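Local coordinates for EAL domain protein (Vibrio cholerae serotype O1, PDB 6IJ2) that degrades the cyclic dinucleotides c-di-GMP and cGAMP as a metal-dependent EAL-domain phosphodiesterase, held here with the linear product 5'-pGpG, at residues Leu47-Gly50 with Leu51-Ser55; Arg68-Phe71 with Asp72-Arg76; Val180-Gly183 with Leu184-Ile188; Gln235-Tyr238 with Phe239-Gly243. The protein carries 1 engineered substitution. All blocks are in the same frame, centred on the assembly; numbering follows the deposited sequence.

Contact 1 of 4, residues Leu47-Gly50 with Leu51-Ser55; sequences LVRG and LNNES. With nucleotides of chain B.
R49 and the G50-N53 turn meet where the chain leaves strand 41-49 of the EAL barrel and swings round toward helix 56-60. The turn is a type I beta turn, in which N53 N donates to G50 O. A second backbone bond, from G50 N to E54 O at 2.9 Å, ties G50 to the residue after the turn. The aliphatic part of R49 lies on this turn. Its CD sits 3.4 Å from E54 O and 3.7 Å from N53 OD1. The side chains of R49 and N53 run side by side and point the same way, with the guanidinium and amide planes 23° apart. A water lies at the guanidinium edge; it donates to N53 OD1 at 2.6 Å and accepts only weakly from R49 NE. The chain of R49 is bent at chi2 (-65°). Its NH2 returns to the backbone and donates to V48 O at 2.6 Å, close to the guanidinium plane. NH1 and NH2 both reach OP1 of nucleotide G2 of chain B, each at 2.9 Å. V48 N holds N7 of the G2 base in a nearly straight bond of 2.8 Å. P242 and F244 of strand 233-244 pack against R49. The forked grip on one phosphate oxygen and the bond to V48 O together limit rotation of the guanidinium, and its positive charge probably helps to offset the negative charge of the phosphate.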
# COMPACT_ATOMS: atom_id res chain seq x y z
N LEU A 47 10.08 -1.97 -21.93
CA LEU A 47 10.85 -2.54 -20.82
C LEU A 47 12.32 -2.55 -21.19
O LEU A 47 12.69 -3.04 -22.26
CB LEU A 47 10.39 -3.95 -20.50
CG LEU A 47 8.93 -4.06 -20.06
CD1 LEU A 47 8.48 -5.49 -20.22
CD2 LEU A 47 8.79 -3.62 -18.60
N VAL A 48 13.16 -2.03 -20.30
CA VAL A 48 14.58 -1.88 -20.60
C VAL A 48 15.25 -3.24 -20.72
O VAL A 48 14.95 -4.19 -19.99
CB VAL A 48 15.22 -1.01 -19.50
CG1 VAL A 48 16.39 -1.72 -18.84
CG2 VAL A 48 15.66 0.32 -20.07
N ARG A 49 16.19 -3.35 -21.67
CA ARG A 49 16.97 -4.55 -21.89
C ARG A 49 18.37 -4.14 -22.30
O ARG A 49 18.58 -3.06 -22.85
CB ARG A 49 16.39 -5.45 -23.00
CG ARG A 49 15.03 -6.06 -22.69
CD ARG A 49 15.13 -7.04 -21.53
NE ARG A 49 13.84 -7.68 -21.27
CZ ARG A 49 12.95 -7.20 -20.41
NH1 ARG A 49 11.79 -7.83 -20.22
NH2 ARG A 49 13.21 -6.09 -19.74
N GLY A 50 19.34 -5.02 -22.04
CA GLY A 50 20.67 -4.81 -22.56
C GLY A 50 20.70 -4.96 -24.07
O GLY A 50 19.75 -5.42 -24.70
N LEU A 51 21.84 -4.58 -24.66
CA LEU A 51 21.97 -4.66 -26.11
C LEU A 51 21.94 -6.10 -26.61
O LEU A 51 21.58 -6.35 -27.77
CB LEU A 51 23.27 -3.97 -26.57
CG LEU A 51 23.26 -2.44 -26.45
CD1 LEU A 51 24.55 -1.86 -27.01
CD2 LEU A 51 22.03 -1.83 -27.12
N ASN A 52 22.31 -7.06 -25.76
CA ASN A 52 22.24 -8.48 -26.08
C ASN A 52 21.11 -9.17 -25.31
O ASN A 52 21.23 -10.33 -24.92
CB ASN A 52 23.57 -9.16 -25.79
CG ASN A 52 24.69 -8.67 -26.70
OD1 ASN A 52 25.04 -9.33 -27.67
ND2 ASN A 52 25.24 -7.50 -26.38
N ASN A 53 20.01 -8.44 -25.07
CA ASN A 53 18.85 -8.93 -24.33
C ASN A 53 19.17 -9.26 -22.88
O ASN A 53 18.52 -10.10 -22.26
CB ASN A 53 18.21 -10.14 -25.03
CG ASN A 53 16.76 -10.35 -24.63
OD1 ASN A 53 16.08 -9.42 -24.21
ND2 ASN A 53 16.28 -11.59 -24.76
N GLU A 54 20.17 -8.59 -22.30
CA GLU A 54 20.37 -8.70 -20.86
C GLU A 54 19.15 -8.17 -20.12
O GLU A 54 18.37 -7.38 -20.64
CB GLU A 54 21.63 -7.94 -20.43
CG GLU A 54 22.95 -8.51 -20.95
CD GLU A 54 23.39 -7.88 -22.26
OE1 GLU A 54 22.53 -7.36 -23.00
OE2 GLU A 54 24.60 -7.91 -22.55
N SER A 55 18.99 -8.62 -18.88
CA SER A 55 17.80 -8.30 -18.09
C SER A 55 17.70 -6.80 -17.82
O SER A 55 18.68 -6.06 -17.88
CB SER A 55 17.83 -9.03 -16.76
OG SER A 55 18.94 -8.56 -16.01
P G B 2 11.35 -6.81 -16.41
OP1 G B 2 11.10 -6.45 -17.77
OP2 G B 2 12.47 -7.64 -16.10
O5' G B 2 11.46 -5.52 -15.52
C5' G B 2 12.00 -5.56 -14.20
C4' G B 2 11.79 -4.23 -13.53
O4' G B 2 12.42 -3.20 -14.30
C3' G B 2 10.33 -3.80 -13.37
O3' G B 2 10.07 -3.25 -12.09
C2' G B 2 10.17 -2.69 -14.40
O2' G B 2 9.23 -1.70 -14.10
C1' G B 2 11.57 -2.09 -14.40
N9 G B 2 11.84 -1.42 -15.66
C8 G B 2 11.86 -1.99 -16.90
N7 G B 2 12.06 -1.12 -17.85
C5 G B 2 12.13 0.09 -17.20
C6 G B 2 12.33 1.40 -17.70
O6 G B 2 12.46 1.76 -18.86
N1 G B 2 12.36 2.34 -16.68
C2 G B 2 12.20 2.06 -15.35
N2 G B 2 12.24 3.11 -14.53
N3 G B 2 12.03 0.85 -14.87
C4 G B 2 12.01 -0.08 -15.84
O HOH W 1 13.58 -9.99 -23.68

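Contact 2 of 4, residues Arg68-Phe71 with Asp72-Arg76; sequences RYLF and DQMCR
F71 has CG anti to its backbone N (chi1 170°), and C75 has SG beside its own N (chi1 -78°). One turn apart, the two groups therefore meet. The C75 sulfur sits over one face of the F71 ring, 3.8 Å from the centroid and 26° off the ring normal. It is displaced toward the rim, and its nearest carbon is CZ, with C75 SG to F71 CZ at 3.4 Å. This is a sulfur-aromatic contact between residues four apart in the first turns of helix 68-85. The backbone has the regular helical pattern: C75 N donates to F71 O at 2.9 Å, and the three preceding bonds run from D72, Q73 and M74 to R68, Y69 and L70. On another side of the helix L70 and M74 lie alongside each other, pointing the same way, with L70 CD2 3.7 Å from M74 CG. D72 OD2 forms a salt bridge with R76 NE at 3.3 Å. The guanidinium of R76 is also held by T111 and by Y148, and it makes a cation-pi contact with F96. F71 and C75 both pack on V48 of strand 41-49, and C75 also touches a guanine base of the bound dinucleotide.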
# COMPACT_ATOMS: atom_id res chain seq x y z
N ARG A 68 20.76 9.28 -13.29
CA ARG A 68 19.35 8.91 -13.29
C ARG A 68 18.55 9.74 -14.29
O ARG A 68 17.72 9.20 -15.03
CB ARG A 68 18.76 9.06 -11.89
CG ARG A 68 18.83 7.82 -11.03
CD ARG A 68 18.47 8.10 -9.58
NE ARG A 68 19.11 9.32 -9.11
CZ ARG A 68 19.17 9.69 -7.84
NH1 ARG A 68 18.63 8.92 -6.90
NH2 ARG A 68 19.76 10.83 -7.50
N TYR A 69 18.77 11.05 -14.30
CA TYR A 69 18.01 11.91 -15.19
C TYR A 69 18.33 11.63 -16.64
O TYR A 69 17.43 11.53 -17.48
CB TYR A 69 18.26 13.38 -14.84
CG TYR A 69 18.04 13.69 -13.38
CD1 TYR A 69 16.76 13.87 -12.87
CD2 TYR A 69 19.11 13.79 -12.50
CE1 TYR A 69 16.55 14.14 -11.54
CE2 TYR A 69 18.91 14.07 -11.16
CZ TYR A 69 17.63 14.24 -10.68
OH TYR A 69 17.43 14.52 -9.35
N LEU A 70 19.62 11.49 -16.97
CA LEU A 70 20.00 11.16 -18.34
C LEU A 70 19.46 9.79 -18.74
O LEU A 70 19.03 9.59 -19.88
CB LEU A 70 21.53 11.19 -18.47
CG LEU A 70 22.20 11.58 -19.80
CD1 LEU A 70 23.71 11.66 -19.61
CD2 LEU A 70 21.86 10.62 -20.94
N PHE A 71 19.48 8.84 -17.80
CA PHE A 71 18.97 7.50 -18.09
C PHE A 71 17.46 7.54 -18.36
O PHE A 71 16.98 6.89 -19.30
CB PHE A 71 19.30 6.56 -16.93
CG PHE A 71 18.61 5.24 -17.02
CD1 PHE A 71 19.05 4.28 -17.91
CD2 PHE A 71 17.51 4.97 -16.22
CE1 PHE A 71 18.40 3.07 -18.01
CE2 PHE A 71 16.87 3.76 -16.32
CZ PHE A 71 17.32 2.81 -17.22
N ASP A 72 16.72 8.29 -17.55
CA ASP A 72 15.28 8.41 -17.74
C ASP A 72 14.95 8.98 -19.12
O ASP A 72 14.14 8.42 -19.86
CB ASP A 72 14.69 9.30 -16.64
CG ASP A 72 13.19 9.30 -16.64
OD1 ASP A 72 12.60 8.21 -16.48
OD2 ASP A 72 12.60 10.39 -16.80
N GLN A 73 15.59 10.09 -19.48
CA GLN A 73 15.35 10.69 -20.79
C GLN A 73 15.71 9.72 -21.91
O GLN A 73 14.99 9.64 -22.92
CB GLN A 73 16.13 11.99 -20.92
CG GLN A 73 15.81 12.99 -19.83
CD GLN A 73 16.29 14.39 -20.13
OE1 GLN A 73 15.51 15.35 -20.10
NE2 GLN A 73 17.58 14.53 -20.41
N MET A 74 16.80 8.97 -21.75
CA MET A 74 17.19 8.00 -22.77
C MET A 74 16.15 6.89 -22.93
O MET A 74 15.83 6.50 -24.05
CB MET A 74 18.56 7.40 -22.42
CG MET A 74 19.73 8.27 -22.81
SD MET A 74 20.44 7.81 -24.41
CE MET A 74 21.44 6.40 -23.93
N CYS A 75 15.63 6.37 -21.81
CA CYS A 75 14.58 5.35 -21.89
C CYS A 75 13.39 5.84 -22.69
O CYS A 75 12.79 5.09 -23.47
CB CYS A 75 14.10 4.95 -20.50
SG CYS A 75 15.15 3.83 -19.61
N ARG A 76 13.01 7.10 -22.50
CA ARG A 76 11.85 7.64 -23.19
C ARG A 76 12.10 7.74 -24.69
O ARG A 76 11.24 7.35 -25.49
CB ARG A 76 11.48 9.00 -22.61
CG ARG A 76 11.02 8.90 -21.16
CD ARG A 76 10.73 10.26 -20.60
NE ARG A 76 10.36 10.17 -19.20
CZ ARG A 76 9.65 11.10 -18.56
NH1 ARG A 76 9.23 12.17 -19.23
NH2 ARG A 76 9.35 10.95 -17.28

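Contact 3 of 4, residues Val180-Gly183 with Leu184-Ile188; sequences VDMG and LIRNI. With nucleotides of chain B.
M182 and R186 lie side by side and point the same way, at the edge of the pocket for nucleotide G1 of chain B. R186 NH2 runs along the thioether, 3.4 Å from M182 SD. The methyl group M182 CE reaches the base, 3.6 Å from N2 of G1. M182 holds CG between its backbone N and carbonyl carbon (chi1 67°), and beyond that the chain is extended, which carries the sulfur up to the guanine. R186 is bent at chi2 and chi3, which folds its guanidinium back over the peptide, so that M182 O lies over one face of it. That same carbonyl takes two weak backbone bonds, from I185 N and from R186 N.

The backbone beneath is a short, weakly bonded helix, 182-185. D181 is its N-cap: D181 OD2 accepts from G183 N at 2.8 Å, from well above the carboxylate plane. L184 N closes the first turn on D181 O at 3.1 Å. A type II beta turn from I185 to I188 leads the chain out of the helix. V180 and L184 cross at about a right angle, V180 CG1 meeting L184 CD1 at 3.9 Å. L184 also touches A171 of the second subunit.

Further out, E222 of helix 220-229 and G216 of the loop before it hold the guanidinium: E222 forms a salt bridge with R186 NH1, and G216 O accepts from R186 NH2. V180 ends strand 177-180 and bonds through its backbone to L213 and E215. It packs on helix 192-207, while I185 rests on helix 220-229.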
# COMPACT_ATOMS: atom_id res chain seq x y z
N VAL A 180 -2.96 -3.55 -11.71
CA VAL A 180 -3.07 -4.36 -10.50
C VAL A 180 -1.95 -5.38 -10.50
O VAL A 180 -1.83 -6.19 -11.42
CB VAL A 180 -4.44 -5.04 -10.39
CG1 VAL A 180 -4.49 -5.90 -9.11
CG2 VAL A 180 -5.53 -3.99 -10.35
N ASP A 181 -1.16 -5.36 -9.42
CA ASP A 181 0.03 -6.20 -9.32
C ASP A 181 -0.34 -7.67 -9.46
O ASP A 181 -1.40 -8.11 -9.00
CB ASP A 181 0.70 -5.97 -7.96
CG ASP A 181 1.96 -6.79 -7.80
OD1 ASP A 181 2.98 -6.42 -8.40
OD2 ASP A 181 1.93 -7.80 -7.09
N MET A 182 0.56 -8.44 -10.07
CA MET A 182 0.26 -9.85 -10.32
C MET A 182 0.05 -10.63 -9.03
O MET A 182 -0.64 -11.66 -9.05
CB MET A 182 1.37 -10.50 -11.13
CG MET A 182 2.69 -10.63 -10.44
SD MET A 182 3.83 -11.47 -11.56
CE MET A 182 4.88 -12.27 -10.36
N GLY A 183 0.62 -10.17 -7.92
CA GLY A 183 0.43 -10.88 -6.67
C GLY A 183 -1.02 -10.98 -6.26
O GLY A 183 -1.44 -11.98 -5.66
N LEU A 184 -1.82 -9.95 -6.56
CA LEU A 184 -3.24 -9.98 -6.24
C LEU A 184 -4.06 -10.84 -7.18
O LEU A 184 -5.15 -11.28 -6.80
CB LEU A 184 -3.83 -8.57 -6.26
CG LEU A 184 -3.42 -7.60 -5.16
CD1 LEU A 184 -4.29 -6.34 -5.26
CD2 LEU A 184 -3.51 -8.26 -3.77
N ILE A 185 -3.59 -11.08 -8.40
CA ILE A 185 -4.39 -11.90 -9.31
C ILE A 185 -3.88 -13.32 -9.43
O ILE A 185 -4.58 -14.16 -10.00
CB ILE A 185 -4.51 -11.24 -10.69
CG1 ILE A 185 -3.15 -11.17 -11.36
CG2 ILE A 185 -5.16 -9.86 -10.54
CD1 ILE A 185 -2.93 -12.25 -12.39
N ARG A 186 -2.70 -13.63 -8.87
CA ARG A 186 -2.15 -14.98 -8.99
C ARG A 186 -3.13 -16.01 -8.42
O ARG A 186 -3.45 -15.99 -7.22
CB ARG A 186 -0.80 -15.08 -8.27
CG ARG A 186 -0.10 -16.43 -8.40
CD ARG A 186 0.29 -16.76 -9.85
NE ARG A 186 1.16 -15.74 -10.44
CZ ARG A 186 0.87 -15.02 -11.53
NH1 ARG A 186 -0.26 -15.19 -12.20
NH2 ARG A 186 1.74 -14.11 -11.95
N ASN A 187 -3.60 -16.90 -9.29
CA ASN A 187 -4.53 -17.97 -8.92
C ASN A 187 -5.81 -17.41 -8.31
O ASN A 187 -6.40 -18.00 -7.40
CB ASN A 187 -3.87 -18.97 -7.97
CG ASN A 187 -2.76 -19.75 -8.65
OD1 ASN A 187 -2.88 -20.15 -9.80
ND2 ASN A 187 -1.65 -19.94 -7.93
N ILE A 188 -6.28 -16.27 -8.84
CA ILE A 188 -7.41 -15.61 -8.21
C ILE A 188 -8.67 -16.45 -8.35
O ILE A 188 -9.55 -16.41 -7.49
CB ILE A 188 -7.60 -14.19 -8.79
CG1 ILE A 188 -8.66 -13.43 -7.97
CG2 ILE A 188 -7.93 -14.23 -10.30
CD1 ILE A 188 -8.64 -11.94 -8.22
OP3 G B 1 5.09 -3.87 -12.88
P G B 1 6.49 -3.69 -13.14
OP1 G B 1 6.71 -2.76 -14.21
OP2 G B 1 7.08 -3.40 -11.88
O5' G B 1 6.95 -5.14 -13.55
C5' G B 1 7.23 -5.48 -14.91
C4' G B 1 7.96 -6.80 -14.97
O4' G B 1 7.00 -7.88 -14.95
C3' G B 1 8.83 -7.04 -16.20
O3' G B 1 10.12 -7.52 -15.88
C2' G B 1 8.08 -8.13 -16.95
O2' G B 1 8.87 -9.04 -17.66
C1' G B 1 7.43 -8.89 -15.80
N9 G B 1 6.27 -9.66 -16.22
C8 G B 1 5.36 -9.33 -17.19
N7 G B 1 4.42 -10.22 -17.33
C5 G B 1 4.72 -11.19 -16.39
C6 G B 1 4.05 -12.40 -16.07
O6 G B 1 3.04 -12.87 -16.58
N1 G B 1 4.70 -13.09 -15.06
C2 G B 1 5.84 -12.67 -14.43
N2 G B 1 6.30 -13.46 -13.47
N3 G B 1 6.46 -11.54 -14.71
C4 G B 1 5.85 -10.85 -15.69

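Contact 4 of 4, residues Gln235-Tyr238 with Phe239-Gly243; sequences QGYY and FAKPG. With nucleotides of chain B.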
# COMPACT_ATOMS: atom_id res chain seq x y z
N GLN A 235 -2.48 -7.99 -19.10
CA GLN A 235 -1.09 -8.11 -19.52
C GLN A 235 -0.52 -9.33 -18.82
O GLN A 235 -0.90 -9.63 -17.69
CB GLN A 235 -0.33 -6.83 -19.16
CG GLN A 235 1.08 -6.76 -19.60
CD GLN A 235 1.72 -5.42 -19.24
OE1 GLN A 235 1.06 -4.49 -18.75
NE2 GLN A 235 3.01 -5.32 -19.47
N GLY A 236 0.38 -10.04 -19.48
CA GLY A 236 1.01 -11.17 -18.82
C GLY A 236 1.52 -12.21 -19.80
O GLY A 236 1.17 -12.22 -20.98
N TYR A 237 2.35 -13.11 -19.25
CA TYR A 237 2.92 -14.19 -20.05
C TYR A 237 1.85 -15.02 -20.74
O TYR A 237 2.10 -15.58 -21.82
CB TYR A 237 3.78 -15.10 -19.16
CG TYR A 237 5.09 -14.49 -18.68
CD1 TYR A 237 5.54 -13.26 -19.17
CD2 TYR A 237 5.86 -15.14 -17.74
CE1 TYR A 237 6.74 -12.71 -18.73
CE2 TYR A 237 7.06 -14.60 -17.29
CZ TYR A 237 7.49 -13.39 -17.79
OH TYR A 237 8.68 -12.86 -17.34
N TYR A 238 0.66 -15.14 -20.14
CA TYR A 238 -0.40 -15.89 -20.80
C TYR A 238 -0.70 -15.33 -22.19
O TYR A 238 -1.03 -16.09 -23.11
CB TYR A 238 -1.67 -15.88 -19.96
CG TYR A 238 -2.82 -16.60 -20.63
CD1 TYR A 238 -2.76 -17.97 -20.87
CD2 TYR A 238 -3.95 -15.91 -21.05
CE1 TYR A 238 -3.80 -18.63 -21.51
CE2 TYR A 238 -5.00 -16.56 -21.69
CZ TYR A 238 -4.92 -17.92 -21.91
OH TYR A 238 -5.95 -18.58 -22.54
N PHE A 239 -0.57 -14.01 -22.36
CA PHE A 239 -0.81 -13.38 -23.65
C PHE A 239 0.46 -13.34 -24.50
O PHE A 239 0.45 -13.79 -25.66
CB PHE A 239 -1.38 -11.98 -23.45
CG PHE A 239 -2.64 -11.97 -22.64
CD1 PHE A 239 -3.85 -12.33 -23.21
CD2 PHE A 239 -2.61 -11.65 -21.29
CE1 PHE A 239 -5.02 -12.35 -22.46
CE2 PHE A 239 -3.78 -11.67 -20.53
CZ PHE A 239 -4.98 -12.01 -21.11
N ALA A 240 1.54 -12.82 -23.94
CA ALA A 240 2.82 -12.79 -24.65
C ALA A 240 3.88 -12.28 -23.70
O ALA A 240 3.66 -11.30 -22.99
CB ALA A 240 2.77 -11.90 -25.89
N LYS A 241 5.03 -12.95 -23.72
CA LYS A 241 6.21 -12.44 -23.05
C LYS A 241 6.70 -11.17 -23.75
O LYS A 241 6.37 -10.94 -24.92
CB LYS A 241 7.32 -13.49 -23.06
CG LYS A 241 6.93 -14.84 -22.48
CD LYS A 241 8.04 -15.85 -22.72
CE LYS A 241 7.62 -17.27 -22.39
NZ LYS A 241 8.69 -18.25 -22.73
N PRO A 242 7.47 -10.33 -23.06
CA PRO A 242 8.11 -9.19 -23.73
C PRO A 242 8.91 -9.61 -24.95
O PRO A 242 9.53 -10.68 -24.98
CB PRO A 242 9.03 -8.62 -22.64
CG PRO A 242 8.32 -9.01 -21.33
CD PRO A 242 7.78 -10.38 -21.61
N GLY A 243 8.90 -8.77 -25.97
CA GLY A 243 9.66 -9.07 -27.17
C GLY A 243 10.81 -8.11 -27.36
O GLY A 243 10.60 -6.89 -27.42
OP3 G B 1 5.09 -3.87 -12.88
P G B 1 6.49 -3.69 -13.14
OP1 G B 1 6.71 -2.76 -14.21
OP2 G B 1 7.08 -3.40 -11.88
O5' G B 1 6.95 -5.14 -13.55
C5' G B 1 7.23 -5.48 -14.91
C4' G B 1 7.96 -6.80 -14.97
O4' G B 1 7.00 -7.88 -14.95
C3' G B 1 8.83 -7.04 -16.20
O3' G B 1 10.12 -7.52 -15.88
C2' G B 1 8.08 -8.13 -16.95
O2' G B 1 8.87 -9.04 -17.66
C1' G B 1 7.43 -8.89 -15.80
N9 G B 1 6.27 -9.66 -16.22
C8 G B 1 5.36 -9.33 -17.19
N7 G B 1 4.42 -10.22 -17.33
C5 G B 1 4.72 -11.19 -16.39
C6 G B 1 4.05 -12.40 -16.07
O6 G B 1 3.04 -12.87 -16.58
N1 G B 1 4.70 -13.09 -15.06
C2 G B 1 5.84 -12.67 -14.43
N2 G B 1 6.30 -13.46 -13.47
N3 G B 1 6.46 -11.54 -14.71
C4 G B 1 5.85 -10.85 -15.69
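Y237 and P242 meet beside nucleotide G1 of chain B, in the irregular part of strand 233-244, the last strand of the EAL barrel. The Y237 ring lies under the base of G1, whose C6 stands 3.4 Å above the ring plane, over its centre. P242 and K241 approach this ring obliquely: P242 CD is 3.8 Å from Y237 CE1, and K241 CG is close to CD1. CG of Y237 lies beside its own backbone N (chi1 -71°), which places the ring next to the N-H that binds the base. Y238 and F239 form a T-shaped pair. The edge of Y238 points at the face of F239, with centroids 5.3 Å apart and planes at 73°. Y238 CD2 stands over the centre of the F239 ring, while G236 N lies in plane at that ring's edge. The OH of Y238 is hydrogen-bonded to E253, and F223 of helix 220-229 touches both rings. The chain folds back on G236 O, which accepts from F239 N at 2.9 Å and from A240 N at 3.0 Å, the latter in the carbonyl plane. Y237 N donates to O6 of G1 at 2.8 Å, nearly straight at 178°.

How the contacts relate
The four contacts come in series along the chain, all within the EAL domain. Contact 1 lies late in strand 41-49, contact 2 opens helix 68-85, contact 3 begins on the last residue of strand 177-180, and contact 4 lies in strand 233-244. Contacts 1 and 4 reach the same sheet and touch through P242, centres 16 Å apart. Contacts 1 and 2 touch through V48 and C75, centres 15 Å apart. Contacts 2 and 3 are on opposite sides of the chain's centre, with centres about 30 Å apart. Contacts 3 and 4 meet the G1 base; contacts 1 and 2 line the part that holds the other guanosine. The dinucleotide thus spans sites far apart in sequence.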